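Local coordinates for protein hemolysin BL lytic component L1 (PDB 7NMQ) that serves as a lytic component of hemolysin BL, an alpha-helical pore-forming enterotoxin of Bacillus cereus, at residues Q34-L39 and L57-S62. Sequence-based numbering, arbitrary orientation.
Sequences QPNVNL and LNQELS
Q59 reaches across from helix 45-103 and gives its amide oxygen to the loop backbone: V37 N donates to Q59 OE1 over 2.9 Å, with an N-H...O angle of 159°, lying in the carbonyl plane on one of the oxygen's lone pairs. The side chain runs out extended beyond CG (chi2 -176°), which is what carries the amide from the helix surface to the main chain of residues 35-37. At the other corner of that amide, Q59 NE2 lies 3.4 Å from P35 O and donates weakly, over 3.1 Å, to a water that Q34 NE2 also reaches weakly. Q34 has firmer partners of its own: its NE2 bonds to S282 O, its OE1 to A226 N and N285 ND2. The loop here joins helix 10-33 to helix 45-103 in the elongated helical bundle of a ClyA/HblB-like toxin, and before it reaches the start of helix 45-103 it lies along the side of that helix and bonds to it. N36 passes Q59 in the opposite sense, the two amide planes only 21° apart and N36 OD1 3.7 Å from Q59 CB. N36 OD1 accepts from R63 NH2, one turn further along the helix. Less certain is the other end of this amide: in one of the two deposited conformers of E60, N36 ND2 donates to E60 OE2 at 3.1 Å, using the anti lone pair of a carboxylate nearly coplanar with the amide. On the buried side, V37 sets CG1 3.7 Å from Q59 OE1 and rests on L52, I55 and A279, and V37 O takes a hydrogen bond from H56 NE2.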
# COMPACT_ATOMS: atom_id res chain seq x y z
N GLN A 34 17.97 -1.77 8.35
CA GLN A 34 18.61 -3.02 8.77
C GLN A 34 20.02 -3.06 8.19
O GLN A 34 20.20 -2.98 6.98
CB GLN A 34 17.80 -4.21 8.31
CG GLN A 34 18.44 -5.48 8.81
CD GLN A 34 17.49 -6.53 9.28
OE1 GLN A 34 16.48 -6.29 9.91
NE2 GLN A 34 17.80 -7.74 8.88
N PRO A 35 21.07 -3.15 9.02
CA PRO A 35 22.43 -3.17 8.47
C PRO A 35 22.81 -4.51 7.86
O PRO A 35 22.11 -5.50 8.06
CB PRO A 35 23.30 -2.89 9.68
CG PRO A 35 22.53 -3.48 10.80
CD PRO A 35 21.07 -3.16 10.49
N ASN A 36 23.89 -4.48 7.08
CA ASN A 36 24.52 -5.73 6.59
C ASN A 36 24.74 -6.67 7.77
O ASN A 36 25.20 -6.23 8.86
CB ASN A 36 25.80 -5.46 5.80
CG ASN A 36 25.58 -4.98 4.38
OD1 ASN A 36 24.46 -4.67 3.98
ND2 ASN A 36 26.66 -4.93 3.61
N VAL A 37 24.46 -7.93 7.58
CA VAL A 37 24.55 -8.89 8.71
C VAL A 37 26.00 -8.98 9.16
O VAL A 37 26.92 -9.14 8.36
CB VAL A 37 23.98 -10.26 8.33
CG1 VAL A 37 24.76 -10.98 7.24
CG2 VAL A 37 23.88 -11.18 9.53
N ASN A 38 26.18 -8.96 10.47
CA ASN A 38 27.50 -9.09 11.09
C ASN A 38 27.76 -10.55 11.47
O ASN A 38 27.23 -11.04 12.46
CB ASN A 38 27.62 -8.16 12.31
CG ASN A 38 29.00 -8.22 12.96
OD1 ASN A 38 29.90 -8.95 12.54
ND2 ASN A 38 29.14 -7.44 13.99
N LEU A 39 28.60 -11.20 10.69
CA LEU A 39 29.16 -12.53 11.05
C LEU A 39 30.68 -12.48 11.05
O LEU A 39 31.33 -13.50 10.77
CB LEU A 39 28.62 -13.58 10.09
CG LEU A 39 27.19 -13.99 10.44
CD1 LEU A 39 26.57 -14.74 9.29
CD2 LEU A 39 27.13 -14.80 11.74
N LEU A 57 25.54 -8.59 -0.71
CA LEU A 57 25.11 -8.02 -2.00
C LEU A 57 23.57 -8.03 -2.06
O LEU A 57 22.99 -7.05 -2.55
CB LEU A 57 25.66 -8.85 -3.16
CG LEU A 57 27.17 -8.82 -3.29
CD1 LEU A 57 27.62 -9.69 -4.46
CD2 LEU A 57 27.71 -7.44 -3.41
N ASN A 58 22.93 -9.07 -1.58
CA ASN A 58 21.46 -9.13 -1.58
C ASN A 58 20.91 -8.02 -0.69
O ASN A 58 19.88 -7.40 -1.04
CB ASN A 58 20.92 -10.43 -1.05
CG ASN A 58 21.31 -11.65 -1.87
OD1 ASN A 58 21.60 -11.61 -3.08
ND2 ASN A 58 21.24 -12.76 -1.20
N GLN A 59 21.55 -7.73 0.44
CA GLN A 59 21.02 -6.73 1.39
C GLN A 59 21.19 -5.36 0.75
O GLN A 59 20.30 -4.50 0.91
CB GLN A 59 21.71 -6.81 2.76
CG GLN A 59 21.40 -8.09 3.49
CD GLN A 59 21.98 -8.15 4.87
OE1 GLN A 59 23.17 -8.40 5.06
NE2 GLN A 59 21.15 -7.87 5.84
N GLU A 60 22.30 -5.10 0.08
CA GLU A 60 22.48 -3.79 -0.61
C GLU A 60 21.39 -3.64 -1.67
O GLU A 60 20.84 -2.54 -1.81
CB GLU A 60 23.90 -3.71 -1.19
CG GLU A 60 24.96 -3.59 -0.11
CD GLU A 60 26.28 -4.26 -0.41
OE1 GLU A 60 26.64 -4.43 -1.59
OE2 GLU A 60 26.91 -4.62 0.58
N LEU A 61 21.05 -4.69 -2.40
CA LEU A 61 19.99 -4.55 -3.42
C LEU A 61 18.62 -4.40 -2.74
O LEU A 61 17.79 -3.66 -3.26
CB LEU A 61 20.01 -5.76 -4.34
CG LEU A 61 19.07 -5.66 -5.53
CD1 LEU A 61 19.38 -4.45 -6.39
CD2 LEU A 61 19.22 -6.93 -6.34
N SER A 62 18.41 -5.01 -1.58
CA SER A 62 17.13 -4.84 -0.86
C SER A 62 16.97 -3.34 -0.59
O SER A 62 15.83 -2.82 -0.63
CB SER A 62 17.07 -5.60 0.43
OG SER A 62 17.28 -6.99 0.24
O HOH W 1 20.87 -8.99 8.71